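Local coordinates for putative glycosyl hydrolase (Bacteroides thetaiotaomicron VPI-5482, PDB 3K11), which is of unknown function but is probably a glycoside hydrolase that cleaves sugar linkages, at residues Y103-A115 with A153-V166. Sequence-based numbering, arbitrary orientation.
Sequences YTDYVQNRFRFLA and AMIKLRLKDESLPV. With EDO (1,2-ethanediol), chain P.
Helix 103-115 crosses helix 153-160 at -109° with the axes 11.3 Å apart, and the loop 161-166 that follows the second helix folds back beside the first. The two helices cross in a largely helical fold consistent with the (alpha/alpha)6 barrel of the six-hairpin clan. Phe-111 fills the crossing: Met-154 CG sits over one ring face, 3.6 Å from the centroid, in a CH-pi contact, while Val-107 CG1 covers the opposite face near the rim. Ala-153 CB meets the ring edge in plane, and Val-107 CG1 also packs on Leu-157 CD2 at 3.7 Å.

Toward solvent the contact turns polar. Gln-108, bent at chi2 (-81°), sends NE2 to the anti lone pair of Asp-161 OD2 at 2.9 Å, with amide and carboxylate planes 46° apart. Its OE1 is gripped side-on by Arg-112 NE and NH2, which holds the amide's rotation. The same NH2 reaches Ser-163 OG at 3.0 Å and makes a salt bridge, weak as a hydrogen bond, to Asp-161 OD2; Leu-164 CA and Pro-165 CD lie over one guanidinium face. A leucine in place of Arg-112 would probably leave the Asp-161 carboxylate without its cationic mate and Gln-108 OE1 without both donors. Asp-161 OD1, turned to its own loop, closes an Asx turn with Ser-163 N at 2.9 Å and pairs with Ser-163 OG at 2.6 Å.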
loop_
_atom_site.group_PDB
_atom_site.type_symbol
_atom_site.label_atom_id
_atom_site.label_comp_id
_atom_site.label_asym_id
_atom_site.label_seq_id
_atom_site.Cartn_x
_atom_site.Cartn_y
_atom_site.Cartn_z
ATOM N N TYR A 103 24.760 -15.554 -30.945
ATOM C CA TYR A 103 23.436 -15.012 -30.708
ATOM C C TYR A 103 22.767 -14.578 -32.014
ATOM O O TYR A 103 21.610 -14.917 -32.265
ATOM C CB TYR A 103 23.481 -13.860 -29.711
ATOM C CG TYR A 103 24.017 -14.184 -28.336
ATOM C CD1 TYR A 103 23.742 -15.381 -27.708
ATOM C CD2 TYR A 103 24.755 -13.257 -27.636
ATOM C CE1 TYR A 103 24.225 -15.648 -26.445
ATOM C CE2 TYR A 103 25.207 -13.512 -26.348
ATOM C CZ TYR A 103 24.928 -14.694 -25.757
ATOM O OH TYR A 103 25.386 -14.965 -24.488
ATOM N N THR A 104 23.496 -13.861 -32.860
ATOM C CA THR A 104 22.918 -13.467 -34.143
ATOM C C THR A 104 22.885 -14.644 -35.125
ATOM O O THR A 104 21.978 -14.707 -35.969
ATOM C CB THR A 104 23.566 -12.240 -34.755
ATOM O OG1 THR A 104 24.961 -12.264 -34.499
ATOM C CG2 THR A 104 22.929 -10.943 -34.187
ATOM N N ASP A 105 23.813 -15.593 -35.010
ATOM C CA ASP A 105 23.753 -16.802 -35.855
ATOM C C ASP A 105 22.421 -17.521 -35.650
ATOM O O ASP A 105 21.822 -18.048 -36.597
ATOM C CB ASP A 105 24.842 -17.798 -35.502
ATOM C CG ASP A 105 26.245 -17.356 -35.951
ATOM O OD1 ASP A 105 26.367 -16.347 -36.683
ATOM O OD2 ASP A 105 27.211 -18.031 -35.523
ATOM N N TYR A 106 21.970 -17.567 -34.404
ATOM C CA TYR A 106 20.685 -18.171 -34.084
ATOM C C TYR A 106 19.541 -17.491 -34.806
ATOM O O TYR A 106 18.659 -18.140 -35.343
ATOM C CB TYR A 106 20.456 -18.087 -32.561
ATOM C CG TYR A 106 19.117 -18.578 -32.092
ATOM C CD1 TYR A 106 18.028 -17.706 -32.009
ATOM C CD2 TYR A 106 18.928 -19.893 -31.686
ATOM C CE1 TYR A 106 16.798 -18.135 -31.563
ATOM C CE2 TYR A 106 17.672 -20.336 -31.230
ATOM C CZ TYR A 106 16.618 -19.434 -31.186
ATOM O OH TYR A 106 15.381 -19.809 -30.763
ATOM N N VAL A 107 19.522 -16.162 -34.764
ATOM C CA VAL A 107 18.444 -15.399 -35.362
ATOM C C VAL A 107 18.516 -15.537 -36.869
ATOM O O VAL A 107 17.511 -15.742 -37.541
ATOM C CB VAL A 107 18.482 -13.918 -34.935
ATOM C CG1 VAL A 107 17.260 -13.197 -35.478
ATOM C CG2 VAL A 107 18.498 -13.795 -33.348
ATOM N N GLN A 108 19.720 -15.397 -37.412
ATOM C CA GLN A 108 19.929 -15.635 -38.846
ATOM C C GLN A 108 19.344 -16.984 -39.272
ATOM O O GLN A 108 18.590 -17.083 -40.238
ATOM C CB GLN A 108 21.427 -15.596 -39.165
ATOM C CG GLN A 108 22.070 -14.203 -39.144
ATOM C CD GLN A 108 21.838 -13.424 -40.422
ATOM O OE1 GLN A 108 21.302 -13.966 -41.385
ATOM N NE2 GLN A 108 22.261 -12.165 -40.449
ATOM N N ASN A 109 19.697 -18.024 -38.532
ATOM C CA ASN A 109 19.288 -19.358 -38.879
ATOM C C ASN A 109 17.776 -19.521 -38.865
ATOM O O ASN A 109 17.205 -20.049 -39.817
ATOM C CB ASN A 109 19.947 -20.347 -37.945
ATOM C CG ASN A 109 19.483 -21.747 -38.173
ATOM O OD1 ASN A 109 18.578 -22.226 -37.493
ATOM N ND2 ASN A 109 20.088 -22.424 -39.148
ATOM N N ARG A 110 17.135 -19.056 -37.797
ATOM C CA ARG A 110 15.671 -19.184 -37.695
ATOM C C ARG A 110 14.933 -18.357 -38.741
ATOM O O ARG A 110 13.969 -18.831 -39.347
ATOM C CB ARG A 110 15.176 -18.845 -36.285
ATOM C CG ARG A 110 15.756 -19.723 -35.160
ATOM C CD ARG A 110 15.725 -21.170 -35.490
ATOM N NE ARG A 110 16.044 -22.020 -34.327
ATOM C CZ ARG A 110 17.270 -22.308 -33.900
ATOM N NH1 ARG A 110 18.345 -21.743 -34.446
ATOM N NH2 ARG A 110 17.428 -23.151 -32.899
ATOM N N PHE A 111 15.381 -17.123 -38.951
ATOM C CA PHE A 111 14.758 -16.280 -39.975
ATOM C C PHE A 111 14.949 -16.801 -41.382
ATOM O O PHE A 111 14.030 -16.762 -42.191
ATOM C CB PHE A 111 15.275 -14.822 -39.895
ATOM C CG PHE A 111 14.774 -14.027 -38.713
ATOM C CD1 PHE A 111 13.740 -14.477 -37.906
ATOM C CD2 PHE A 111 15.288 -12.756 -38.489
ATOM C CE1 PHE A 111 13.273 -13.712 -36.898
ATOM C CE2 PHE A 111 14.790 -11.978 -37.441
ATOM C CZ PHE A 111 13.833 -12.477 -36.649
ATOM N N ARG A 112 16.135 -17.304 -41.693
ATOM C CA ARG A 112 16.368 -17.845 -43.030
ATOM C C ARG A 112 15.516 -19.108 -43.262
ATOM O O ARG A 112 15.041 -19.329 -44.359
ATOM C CB ARG A 112 17.853 -18.132 -43.253
ATOM C CG ARG A 112 18.641 -16.854 -43.388
ATOM C CD ARG A 112 20.127 -17.073 -43.413
ATOM N NE ARG A 112 20.776 -15.771 -43.401
ATOM C CZ ARG A 112 21.017 -15.031 -44.480
ATOM N NH1 ARG A 112 20.723 -15.466 -45.686
ATOM N NH2 ARG A 112 21.571 -13.845 -44.350
ATOM N N PHE A 113 15.327 -19.907 -42.207
ATOM C CA PHE A 113 14.538 -21.113 -42.257
ATOM C C PHE A 113 13.085 -20.741 -42.505
ATOM O O PHE A 113 12.438 -21.308 -43.361
ATOM C CB PHE A 113 14.666 -21.883 -40.933
ATOM C CG PHE A 113 13.638 -22.984 -40.766
ATOM C CD1 PHE A 113 13.718 -24.137 -41.542
ATOM C CD2 PHE A 113 12.607 -22.863 -39.860
ATOM C CE1 PHE A 113 12.787 -25.155 -41.397
ATOM C CE2 PHE A 113 11.671 -23.867 -39.699
ATOM C CZ PHE A 113 11.758 -25.019 -40.470
ATOM N N LEU A 114 12.556 -19.801 -41.744
ATOM C CA LEU A 114 11.166 -19.387 -41.946
ATOM C C LEU A 114 10.960 -18.803 -43.353
ATOM O O LEU A 114 9.943 -19.084 -43.994
ATOM C CB LEU A 114 10.745 -18.387 -40.884
ATOM C CG LEU A 114 10.603 -18.929 -39.453
ATOM C CD1 LEU A 114 10.279 -17.773 -38.504
ATOM C CD2 LEU A 114 9.553 -20.056 -39.367
ATOM N N ALA A 115 11.910 -17.991 -43.817
ATOM C CA ALA A 115 11.849 -17.425 -45.204
ATOM C C ALA A 115 11.858 -18.514 -46.263
ATOM O O ALA A 115 11.165 -18.431 -47.296
ATOM C CB ALA A 115 13.027 -16.446 -45.442
ATOM N N ALA A 153 11.807 -7.499 -35.205
ATOM C CA ALA A 153 13.132 -8.154 -35.206
ATOM C C ALA A 153 13.686 -8.425 -36.605
ATOM O O ALA A 153 14.900 -8.291 -36.834
ATOM C CB ALA A 153 13.078 -9.441 -34.406
HETATM N N MSE A 154 12.812 -8.815 -37.544
HETATM C CA MSE A 154 13.232 -9.088 -38.921
HETATM C C MSE A 154 13.724 -7.818 -39.598
HETATM O O MSE A 154 14.710 -7.847 -40.297
HETATM C CB MSE A 154 12.090 -9.688 -39.728
HETATM C CG MSE A 154 11.826 -11.130 -39.354
HETATM SE SE MSE A 154 10.358 -11.845 -40.439
HETATM C CE MSE A 154 10.451 -13.659 -39.801
ATOM N N ILE A 155 13.011 -6.697 -39.392
ATOM C CA ILE A 155 13.490 -5.396 -39.888
ATOM C C ILE A 155 14.867 -5.044 -39.297
ATOM O O ILE A 155 15.811 -4.743 -40.029
ATOM C CB ILE A 155 12.487 -4.291 -39.573
ATOM C CG1 ILE A 155 11.206 -4.472 -40.411
ATOM C CG2 ILE A 155 13.090 -2.914 -39.878
ATOM C CD1 ILE A 155 9.947 -3.707 -39.755
ATOM N N LYS A 156 15.010 -5.179 -37.976
ATOM C CA LYS A 156 16.263 -4.877 -37.329
ATOM C C LYS A 156 17.432 -5.644 -37.908
ATOM O O LYS A 156 18.480 -5.066 -38.214
ATOM C CB LYS A 156 16.176 -5.160 -35.845
ATOM C CG LYS A 156 15.340 -4.162 -35.054
ATOM C CD LYS A 156 15.116 -4.708 -33.673
ATOM C CE LYS A 156 14.462 -3.723 -32.719
ATOM N NZ LYS A 156 14.225 -4.323 -31.366
ATOM N N LEU A 157 17.258 -6.944 -38.116
ATOM C CA LEU A 157 18.372 -7.731 -38.642
ATOM C C LEU A 157 18.598 -7.495 -40.133
ATOM O O LEU A 157 19.735 -7.402 -40.583
ATOM C CB LEU A 157 18.204 -9.221 -38.339
ATOM C CG LEU A 157 19.454 -10.096 -38.593
ATOM C CD1 LEU A 157 20.659 -9.573 -37.805
ATOM C CD2 LEU A 157 19.167 -11.542 -38.179
ATOM N N ARG A 158 17.522 -7.356 -40.901
ATOM C CA ARG A 158 17.710 -7.124 -42.306
ATOM C C ARG A 158 18.424 -5.805 -42.575
ATOM O O ARG A 158 19.210 -5.698 -43.526
ATOM C CB ARG A 158 16.400 -7.190 -43.075
ATOM C CG ARG A 158 16.619 -7.019 -44.570
ATOM C CD ARG A 158 15.464 -7.590 -45.366
ATOM N NE ARG A 158 15.489 -6.946 -46.669
ATOM C CZ ARG A 158 16.365 -7.220 -47.611
ATOM N NH1 ARG A 158 17.243 -8.207 -47.470
ATOM N NH2 ARG A 158 16.348 -6.515 -48.737
ATOM N N LEU A 159 18.161 -4.792 -41.770
ATOM C CA LEU A 159 18.880 -3.535 -41.933
ATOM C C LEU A 159 20.364 -3.677 -41.605
ATOM O O LEU A 159 21.160 -2.863 -42.055
ATOM C CB LEU A 159 18.236 -2.431 -41.113
ATOM C CG LEU A 159 16.878 -1.953 -41.661
ATOM C CD1 LEU A 159 16.173 -1.056 -40.630
ATOM C CD2 LEU A 159 16.978 -1.236 -43.013
ATOM N N LYS A 160 20.741 -4.719 -40.873
ATOM C CA LYS A 160 22.153 -5.020 -40.609
ATOM C C LYS A 160 22.744 -5.984 -41.631
ATOM O O LYS A 160 23.967 -6.079 -41.739
ATOM C CB LYS A 160 22.319 -5.594 -39.213
ATOM C CG LYS A 160 21.957 -4.653 -38.089
ATOM C CD LYS A 160 22.051 -5.370 -36.744
ATOM C CE LYS A 160 21.938 -4.388 -35.546
ATOM N NZ LYS A 160 22.652 -4.841 -34.279
ATOM N N ASP A 161 21.892 -6.653 -42.414
ATOM C CA ASP A 161 22.310 -7.665 -43.369
ATOM C C ASP A 161 21.342 -7.780 -44.549
ATOM O O ASP A 161 20.381 -8.527 -44.522
ATOM C CB ASP A 161 22.382 -9.017 -42.666
ATOM C CG ASP A 161 22.843 -10.129 -43.572
ATOM O OD1 ASP A 161 23.197 -9.866 -44.750
ATOM O OD2 ASP A 161 22.852 -11.284 -43.096
ATOM N N GLU A 162 21.677 -7.089 -45.628
ATOM C CA GLU A 162 20.886 -7.060 -46.834
ATOM C C GLU A 162 20.726 -8.443 -47.449
ATOM O O GLU A 162 19.861 -8.626 -48.274
ATOM C CB GLU A 162 21.547 -6.109 -47.875
ATOM N N SER A 163 21.555 -9.417 -47.080
ATOM C CA SER A 163 21.398 -10.764 -47.632
ATOM C C SER A 163 20.282 -11.566 -46.938
ATOM O O SER A 163 19.955 -12.640 -47.386
ATOM C CB SER A 163 22.690 -11.547 -47.535
ATOM O OG SER A 163 22.945 -12.027 -46.237
ATOM N N LEU A 164 19.727 -11.048 -45.855
ATOM C CA LEU A 164 18.687 -11.767 -45.090
ATOM C C LEU A 164 17.371 -11.705 -45.870
ATOM O O LEU A 164 16.786 -10.618 -46.019
ATOM C CB LEU A 164 18.528 -11.116 -43.714
ATOM C CG LEU A 164 17.570 -11.840 -42.780
ATOM C CD1 LEU A 164 18.100 -13.226 -42.392
ATOM C CD2 LEU A 164 17.254 -10.982 -41.513
ATOM N N PRO A 165 16.886 -12.850 -46.390
ATOM C CA PRO A 165 15.782 -12.782 -47.336
ATOM C C PRO A 165 14.377 -12.734 -46.714
ATOM O O PRO A 165 13.477 -13.484 -47.118
ATOM C CB PRO A 165 16.022 -14.032 -48.197
ATOM C CG PRO A 165 16.497 -15.003 -47.217
ATOM C CD PRO A 165 17.351 -14.241 -46.224
ATOM N N VAL A 166 14.168 -11.773 -45.815
ATOM C CA VAL A 166 12.922 -11.662 -45.056
ATOM C C VAL A 166 11.987 -10.542 -45.534
ATOM O O VAL A 166 10.950 -10.278 -44.908
ATOM C CB VAL A 166 13.203 -11.515 -43.549
ATOM C CG1 VAL A 166 13.770 -12.804 -42.957
ATOM C CG2 VAL A 166 14.076 -10.299 -43.235
HETATM C C1 EDO P . 24.356 -4.596 -45.003
HETATM O O1 EDO P . 23.871 -5.719 -45.710
HETATM C C2 EDO P . 23.216 -3.602 -44.915
HETATM O O2 EDO P . 23.478 -2.855 -43.734
#